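VAO-type flavoprotein oxidase VAO615 (Myceliophthora thermophila, PDB 6F72) probably acts as an oxidoreductase, carrying one bicovalently bound FAD that reacts rapidly with oxygen once reduced, although no substrate has been identified. Local coordinates at residues A[321-333]-A[366-379]. Residues are numbered along the deposited sequence; the frame is centred on the assembly and turned at random.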
ATOM      1  N   GLU A 321       0.385  29.584  -7.829  1.00 35.27           N
ATOM      2  CA  GLU A 321       0.993  29.688  -9.146  1.00 35.28           C
ATOM      3  C   GLU A 321       2.381  29.044  -9.158  1.00 34.59           C
ATOM      4  O   GLU A 321       2.785  28.458 -10.172  1.00 34.34           O
ATOM      5  CB  GLU A 321       1.060  31.147  -9.599  1.00 36.34           C
ATOM      6  CG  GLU A 321      -0.318  31.743  -9.855  1.00 37.20           C
ATOM      7  CD  GLU A 321      -0.292  33.209 -10.239  1.00 38.39           C
ATOM      8  OE1 GLU A 321       0.766  33.870 -10.124  1.00 38.71           O
ATOM      9  OE2 GLU A 321      -1.355  33.700 -10.664  1.00 39.21           O
ATOM     10  N   ALA A 322       3.085  29.146  -8.025  1.00 34.19           N
ATOM     11  CA  ALA A 322       4.427  28.592  -7.868  1.00 33.61           C
ATOM     12  C   ALA A 322       4.421  27.055  -7.783  1.00 32.69           C
ATOM     13  O   ALA A 322       5.371  26.403  -8.225  1.00 32.39           O
ATOM     14  CB  ALA A 322       5.117  29.206  -6.659  1.00 33.75           C
ATOM     15  N   VAL A 323       3.337  26.509  -7.225  1.00 32.30           N
ATOM     16  CA  VAL A 323       3.076  25.062  -7.137  1.00 31.45           C
ATOM     17  C   VAL A 323       2.718  24.522  -8.529  1.00 31.26           C
ATOM     18  O   VAL A 323       3.270  23.504  -8.974  1.00 30.89           O
ATOM     19  CB  VAL A 323       1.953  24.761  -6.095  1.00 31.39           C
ATOM     20  CG1 VAL A 323       1.446  23.326  -6.186  1.00 30.63           C
ATOM     21  CG2 VAL A 323       2.420  25.085  -4.678  1.00 31.50           C
ATOM     22  N   ALA A 324       1.790  25.204  -9.199  1.00 31.72           N
ATOM     23  CA  ALA A 324       1.501  24.991 -10.631  1.00 31.73           C
ATOM     24  C   ALA A 324       2.780  24.921 -11.487  1.00 31.62           C
ATOM     25  O   ALA A 324       2.923  24.013 -12.311  1.00 31.35           O
ATOM     26  CB  ALA A 324       0.563  26.076 -11.148  1.00 32.38           C
ATOM     27  N   ALA A 325       3.699  25.866 -11.258  1.00 31.86           N
ATOM     28  CA  ALA A 325       4.963  25.969 -12.003  1.00 31.95           C
ATOM     29  C   ALA A 325       5.968  24.883 -11.618  1.00 31.27           C
ATOM     30  O   ALA A 325       6.649  24.347 -12.484  1.00 31.23           O
ATOM     31  CB  ALA A 325       5.576  27.343 -11.812  1.00 32.54           C
ATOM     32  N   PHE A 326       6.070  24.590 -10.319  1.00 30.94           N
ATOM     33  CA  PHE A 326       6.851  23.455  -9.803  1.00 30.32           C
ATOM     34  C   PHE A 326       6.450  22.167 -10.514  1.00 29.86           C
ATOM     35  O   PHE A 326       7.318  21.398 -10.958  1.00 29.64           O
ATOM     36  CB  PHE A 326       6.632  23.339  -8.287  1.00 30.15           C
ATOM     37  CG  PHE A 326       7.202  22.092  -7.653  1.00 29.54           C
ATOM     38  CD1 PHE A 326       8.552  22.020  -7.302  1.00 29.59           C
ATOM     39  CD2 PHE A 326       6.371  21.007  -7.349  1.00 29.08           C
ATOM     40  CE1 PHE A 326       9.068  20.879  -6.692  1.00 29.21           C
ATOM     41  CE2 PHE A 326       6.880  19.862  -6.741  1.00 28.61           C
ATOM     42  CZ  PHE A 326       8.230  19.802  -6.408  1.00 28.70           C
ATOM     43  N   HIS A 327       5.135  21.953 -10.628  1.00 29.75           N
ATOM     44  CA  HIS A 327       4.577  20.808 -11.336  1.00 29.45           C
ATOM     45  C   HIS A 327       4.983  20.783 -12.806  1.00 29.85           C
ATOM     46  O   HIS A 327       5.436  19.747 -13.302  1.00 29.48           O
ATOM     47  CB  HIS A 327       3.063  20.799 -11.232  1.00 29.53           C
ATOM     48  CG  HIS A 327       2.554  20.317  -9.917  1.00 29.25           C
ATOM     49  ND1 HIS A 327       1.264  20.551  -9.499  1.00 29.52           N
ATOM     50  CD2 HIS A 327       3.157  19.618  -8.925  1.00 28.68           C
ATOM     51  CE1 HIS A 327       1.092  20.014  -8.304  1.00 29.21           C
ATOM     52  NE2 HIS A 327       2.221  19.432  -7.941  1.00 28.69           N
ATOM     53  N   ALA A 328       4.819  21.924 -13.483  1.00 30.52           N
ATOM     54  CA  ALA A 328       5.207  22.072 -14.885  1.00 31.26           C
ATOM     55  C   ALA A 328       6.713  21.879 -15.104  1.00 31.31           C
ATOM     56  O   ALA A 328       7.126  21.519 -16.202  1.00 31.70           O
ATOM     57  CB  ALA A 328       4.739  23.421 -15.441  1.00 32.06           C
ATOM     58  N   LEU A 329       7.519  22.094 -14.062  1.00 31.15           N
ATOM     59  CA  LEU A 329       8.977  21.968 -14.174  1.00 31.52           C
ATOM     60  C   LEU A 329       9.547  20.557 -13.927  1.00 31.10           C
ATOM     61  O   LEU A 329      10.724  20.283 -14.228  1.00 31.34           O
ATOM     62  CB  LEU A 329       9.687  23.019 -13.310  1.00 31.73           C
ATOM     63  CG  LEU A 329       9.783  24.436 -13.902  1.00 32.60           C
ATOM     64  CD1 LEU A 329      10.480  25.345 -12.912  1.00 32.81           C
ATOM     65  CD2 LEU A 329      10.504  24.490 -15.245  1.00 33.17           C
ATOM     66  N   LEU A 330       8.698  19.674 -13.396  1.00 30.63           N
ATOM     67  CA  LEU A 330       9.061  18.273 -13.133  1.00 30.23           C
ATOM     68  C   LEU A 330       9.506  17.420 -14.329  1.00 30.52           C
ATOM     69  O   LEU A 330      10.479  16.680 -14.178  1.00 30.80           O
ATOM     70  CB  LEU A 330       7.946  17.549 -12.369  1.00 29.60           C
ATOM     71  CG  LEU A 330       7.643  18.015 -10.946  1.00 29.21           C
ATOM     72  CD1 LEU A 330       6.354  17.372 -10.481  1.00 28.83           C
ATOM     73  CD2 LEU A 330       8.791  17.712  -9.996  1.00 28.97           C
ATOM     74  N   PRO A 331       8.806  17.486 -15.494  1.00 30.85           N
ATOM     75  CA  PRO A 331       9.102  16.582 -16.620  1.00 31.15           C
ATOM     76  C   PRO A 331      10.569  16.211 -16.901  1.00 31.39           C
ATOM     77  O   PRO A 331      10.883  15.022 -16.883  1.00 31.12           O
ATOM     78  CB  PRO A 331       8.469  17.302 -17.811  1.00 31.83           C
ATOM     79  CG  PRO A 331       7.240  17.881 -17.214  1.00 31.69           C
ATOM     80  CD  PRO A 331       7.601  18.290 -15.804  1.00 31.23           C
ATOM     81  N   ASP A 332      11.443  17.194 -17.126  1.00 32.00           N
ATOM     82  CA  ASP A 332      12.870  16.927 -17.417  1.00 32.55           C
ATOM     83  C   ASP A 332      13.637  16.340 -16.232  1.00 31.79           C
ATOM     84  O   ASP A 332      14.584  15.571 -16.418  1.00 32.02           O
ATOM     85  CB  ASP A 332      13.584  18.189 -17.893  1.00 33.56           C
ATOM     86  CG  ASP A 332      13.020  18.724 -19.178  1.00 34.59           C
ATOM     87  OD1 ASP A 332      12.529  17.934 -20.012  1.00 34.82           O
ATOM     88  OD2 ASP A 332      13.070  19.953 -19.353  1.00 35.29           O
ATOM     89  N   PHE A 333      13.232  16.733 -15.027  1.00 31.00           N
ATOM     90  CA  PHE A 333      13.812  16.228 -13.788  1.00 30.22           C
ATOM     91  C   PHE A 333      13.482  14.747 -13.608  1.00 29.41           C
ATOM     92  O   PHE A 333      14.358  13.954 -13.272  1.00 29.26           O
ATOM     93  CB  PHE A 333      13.306  17.075 -12.620  1.00 29.98           C
ATOM     94  CG  PHE A 333      13.763  16.613 -11.265  1.00 29.51           C
ATOM     95  CD1 PHE A 333      15.030  16.960 -10.779  1.00 29.92           C
ATOM     96  CD2 PHE A 333      12.906  15.872 -10.443  1.00 28.94           C
ATOM     97  CE1 PHE A 333      15.439  16.547  -9.505  1.00 29.75           C
ATOM     98  CE2 PHE A 333      13.310  15.458  -9.168  1.00 28.51           C
ATOM     99  CZ  PHE A 333      14.575  15.805  -8.696  1.00 28.93           C
ATOM    100  N   LEU A 366      20.366  20.129 -11.442  1.00 34.96           N
ATOM    101  CA  LEU A 366      19.007  19.573 -11.432  1.00 34.11           C
ATOM    102  C   LEU A 366      17.995  20.481 -10.721  1.00 33.96           C
ATOM    103  O   LEU A 366      16.828  20.567 -11.123  1.00 33.53           O
ATOM    104  CB  LEU A 366      18.992  18.172 -10.815  1.00 33.37           C
ATOM    105  CG  LEU A 366      19.535  17.018 -11.660  1.00 33.41           C
ATOM    106  CD1 LEU A 366      19.940  15.845 -10.775  1.00 32.99           C
ATOM    107  CD2 LEU A 366      18.536  16.586 -12.728  1.00 33.12           C
ATOM    108  N   LEU A 367      18.450  21.164  -9.676  1.00 34.43           N
ATOM    109  CA  LEU A 367      17.561  22.008  -8.878  1.00 34.53           C
ATOM    110  C   LEU A 367      17.380  23.424  -9.446  1.00 35.37           C
ATOM    111  O   LEU A 367      16.353  24.068  -9.186  1.00 35.06           O
ATOM    112  CB  LEU A 367      18.012  22.060  -7.417  1.00 34.45           C
ATOM    113  CG  LEU A 367      18.000  20.763  -6.599  1.00 33.87           C
ATOM    114  CD1 LEU A 367      18.343  21.103  -5.158  1.00 34.11           C
ATOM    115  CD2 LEU A 367      16.674  20.008  -6.697  1.00 32.90           C
ATOM    116  N   ARG A 368      18.354  23.866 -10.246  1.00 36.47           N
ATOM    117  CA  ARG A 368      18.409  25.231 -10.790  1.00 37.47           C
ATOM    118  C   ARG A 368      17.157  25.734 -11.533  1.00 37.32           C
ATOM    119  O   ARG A 368      16.808  26.907 -11.353  1.00 37.99           O
ATOM    120  CB  ARG A 368      19.696  25.468 -11.602  1.00 38.77           C
ATOM    121  CG  ARG A 368      20.147  26.926 -11.678  1.00 40.37           C
ATOM    122  CD  ARG A 368      20.541  27.490 -10.315  1.00 41.01           C
ATOM    123  NE  ARG A 368      19.941  28.812 -10.090  1.00 41.92           N
ATOM    124  CZ  ARG A 368      19.720  29.370  -8.893  1.00 42.08           C
ATOM    125  NH1 ARG A 368      20.038  28.742  -7.764  1.00 41.97           N
ATOM    126  NH2 ARG A 368      19.167  30.572  -8.823  1.00 42.69           N
ATOM    127  N   PRO A 369      16.462  24.875 -12.328  1.00 36.64           N
ATOM    128  CA  PRO A 369      15.210  25.384 -12.927  1.00 36.53           C
ATOM    129  C   PRO A 369      14.119  25.714 -11.899  1.00 35.95           C
ATOM    130  O   PRO A 369      13.468  26.764 -12.018  1.00 36.26           O
ATOM    131  CB  PRO A 369      14.747  24.239 -13.836  1.00 36.14           C
ATOM    132  CG  PRO A 369      15.963  23.414 -14.073  1.00 36.29           C
ATOM    133  CD  PRO A 369      16.760  23.513 -12.813  1.00 36.24           C
ATOM    134  N   PHE A 370      13.944  24.836 -10.906  1.00 35.10           N
ATOM    135  CA  PHE A 370      12.963  25.013  -9.830  1.00 34.57           C
ATOM    136  C   PHE A 370      13.274  26.251  -8.994  1.00 35.14           C
ATOM    137  O   PHE A 370      12.368  27.031  -8.692  1.00 35.31           O
ATOM    138  CB  PHE A 370      12.882  23.768  -8.924  1.00 33.78           C
ATOM    139  CG  PHE A 370      12.549  22.486  -9.652  1.00 33.10           C
ATOM    140  CD1 PHE A 370      11.216  22.110  -9.865  1.00 32.60           C
ATOM    141  CD2 PHE A 370      13.570  21.638 -10.106  1.00 33.00           C
ATOM    142  CE1 PHE A 370      10.909  20.926 -10.529  1.00 32.09           C
ATOM    143  CE2 PHE A 370      13.269  20.454 -10.775  1.00 32.48           C
ATOM    144  CZ  PHE A 370      11.938  20.096 -10.986  1.00 32.09           C
ATOM    145  N   LEU A 371      14.553  26.430  -8.649  1.00 35.66           N
ATOM    146  CA  LEU A 371      15.019  27.573  -7.837  1.00 36.49           C
ATOM    147  C   LEU A 371      14.917  28.921  -8.563  1.00 37.40           C
ATOM    148  O   LEU A 371      14.604  29.936  -7.928  1.00 37.94           O
ATOM    149  CB  LEU A 371      16.453  27.361  -7.308  1.00 36.87           C
ATOM    150  CG  LEU A 371      16.903  26.058  -6.624  1.00 36.37           C
ATOM    151  CD1 LEU A 371      18.293  26.215  -6.022  1.00 37.08           C
ATOM    152  CD2 LEU A 371      15.927  25.563  -5.566  1.00 35.70           C
ATOM    153  N   ASP A 372      15.179  28.924  -9.873  1.00 37.61           N
ATOM    154  CA  ASP A 372      15.013  30.116 -10.700  1.00 38.51           C
ATOM    155  C   ASP A 372      13.549  30.525 -10.808  1.00 38.43           C
ATOM    156  O   ASP A 372      13.242  31.727 -10.772  1.00 39.29           O
ATOM    157  CB  ASP A 372      15.597  29.916 -12.107  1.00 38.96           C
ATOM    158  CG  ASP A 372      17.118  29.994 -12.144  1.00 39.62           C
ATOM    159  OD1 ASP A 372      17.745  30.590 -11.240  1.00 40.09           O
ATOM    160  OD2 ASP A 372      17.696  29.448 -13.102  1.00 39.85           O
ATOM    161  N   ASP A 373      12.652  29.541 -10.937  1.00 37.56           N
ATOM    162  CA  ASP A 373      11.216  29.819 -11.039  1.00 37.45           C
ATOM    163  C   ASP A 373      10.685  30.499  -9.784  1.00 37.62           C
ATOM    164  O   ASP A 373       9.959  31.502  -9.867  1.00 38.14           O
ATOM    165  CB  ASP A 373      10.404  28.563 -11.351  1.00 36.60           C
ATOM    166  CG  ASP A 373       8.913  28.858 -11.493  1.00 36.69           C
ATOM    167  OD1 ASP A 373       8.202  28.843 -10.467  1.00 36.38           O
ATOM    168  OD2 ASP A 373       8.455  29.128 -12.626  1.00 37.03           O
ATOM    169  N   LEU A 374      11.065  29.951  -8.630  1.00 37.27           N
ATOM    170  CA  LEU A 374      10.711  30.528  -7.336  1.00 37.56           C
ATOM    171  C   LEU A 374      11.294  31.936  -7.161  1.00 38.70           C
ATOM    172  O   LEU A 374      10.573  32.852  -6.749  1.00 39.17           O
ATOM    173  CB  LEU A 374      11.125  29.592  -6.191  1.00 36.92           C
ATOM    174  CG  LEU A 374      10.386  28.248  -6.164  1.00 35.98           C
ATOM    175  CD1 LEU A 374      11.198  27.169  -5.453  1.00 35.47           C
ATOM    176  CD2 LEU A 374       8.999  28.395  -5.554  1.00 35.69           C
ATOM    177  N   ALA A 375      12.578  32.098  -7.501  1.00 39.26           N
ATOM    178  CA  ALA A 375      13.258  33.401  -7.471  1.00 40.58           C
ATOM    179  C   ALA A 375      12.500  34.460  -8.280  1.00 41.38           C
ATOM    180  O   ALA A 375      12.266  35.558  -7.777  1.00 42.07           O
ATOM    181  CB  ALA A 375      14.697  33.275  -7.960  1.00 40.85           C
ATOM    182  N   SER A 376      12.084  34.109  -9.501  1.00 41.50           N
ATOM    183  CA  SER A 376      11.353  35.030 -10.399  1.00 42.57           C
ATOM    184  C   SER A 376       9.964  35.417  -9.871  1.00 42.82           C
ATOM    185  O   SER A 376       9.350  36.391 -10.339  1.00 43.83           O
ATOM    186  CB  SER A 376      11.228  34.433 -11.806  1.00 42.31           C
ATOM    187  OG  SER A 376      10.143  33.518 -11.872  1.00 41.46           O
ATOM    188  N   ARG A 377       9.481  34.643  -8.902  1.00 42.24           N
ATOM    189  CA  ARG A 377       8.166  34.846  -8.314  1.00 42.39           C
ATOM    190  C   ARG A 377       8.236  35.483  -6.918  1.00 42.66           C
ATOM    191  O   ARG A 377       7.222  35.582  -6.221  1.00 42.62           O
ATOM    192  CB  ARG A 377       7.390  33.527  -8.318  1.00 41.77           C
ATOM    193  CG  ARG A 377       6.925  33.124  -9.711  1.00 41.95           C
ATOM    194  CD  ARG A 377       6.583  31.652  -9.750  1.00 41.63           C
ATOM    195  NE  ARG A 377       5.340  31.419 -10.472  1.00 42.02           N
ATOM    196  CZ  ARG A 377       5.245  30.972 -11.719  1.00 42.37           C
ATOM    197  NH1 ARG A 377       6.326  30.686 -12.436  1.00 42.54           N
ATOM    198  NH2 ARG A 377       4.047  30.805 -12.257  1.00 42.82           N
ATOM    199  N   GLY A 378       9.435  35.933  -6.545  1.00 42.99           N
ATOM    200  CA  GLY A 378       9.691  36.595  -5.269  1.00 43.65           C
ATOM    201  C   GLY A 378       9.705  35.674  -4.052  1.00 43.07           C
ATOM    202  O   GLY A 378       9.523  36.139  -2.923  1.00 43.51           O
ATOM    203  N   ILE A 379       9.913  34.378  -4.284  1.00 42.13           N
ATOM    204  CA  ILE A 379       9.974  33.366  -3.212  1.00 41.62           C
ATOM    205  C   ILE A 379      11.428  33.018  -2.891  1.00 41.64           C
ATOM    206  O   ILE A 379      12.220  32.739  -3.788  1.00 41.56           O
ATOM    207  CB  ILE A 379       9.158  32.094  -3.577  1.00 40.53           C
ATOM    208  CG1 ILE A 379       7.668  32.443  -3.739  1.00 40.66           C
ATOM    209  CG2 ILE A 379       9.315  31.016  -2.517  1.00 39.89           C
ATOM    210  CD1 ILE A 379       6.859  31.444  -4.537  1.00 39.82           C
TER
HETATM  211  O   HOH W   1       7.902  27.101  -8.457  1.00 24.97           O
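Phe-370 is a knob in a hole formed by Phe-326, Leu-329, Leu-330 and Phe-333 of the facing helix. Its ring turns an edge to the face of the Phe-333 ring, planes at 86° and centroids 5.4 Å apart, a T-shaped pair. The Phe-326 ring meets it obliquely, CD1 of Phe-326 3.7 Å from CD1 of Phe-370. CB of Leu-329 lies 3.7 Å from CE1 of Phe-370, and CD2 of Leu-330 reaches the same CE1. With CG turned anti to its carbonyl carbon (chi1 -57°), the Phe-370 ring extends across the interface, and CZ comes 3.5 Å from the carbonyl O of Leu-329. With an alanine here, the hole among these four residues is likely to stand partly unfilled, and Phe-333 would lose its edge-on partner.

Beside the aromatic cluster, CD1 of Leu-329 packs on CB of Asp-373. The Ala-325 methyl lies over one face of the Arg-377 guanidinium, toward its rim; NH1 of Arg-377 forms a salt bridge with OD2 of Asp-373 at 2.6 Å. The other carboxylate oxygen, OD1, accepts a hydrogen bond from a water that also donates to the Ala-322 carbonyl O, 2.6 Å away. Near the Schellman turn at Gly-378, CD1 of Ile-379 meets CB of Ala-322 at 3.5 Å. Phe-340 stacks on Phe-333 and meets Phe-370 edge-to-face, and Phe-309 touches Leu-374 and Ile-379, so the antiparallel segments 321-333 and 366-376, axes at 163°, pack on the seven-stranded antiparallel sheet, consistent with the substrate domain of VAO-type flavoproteins. Apolar and aromatic packing thus chiefly joins the helices, with one water as polar link; the salt bridge lies within 366-379 and probably tempers the charge of Asp-373 beside the Ala-325 methyl.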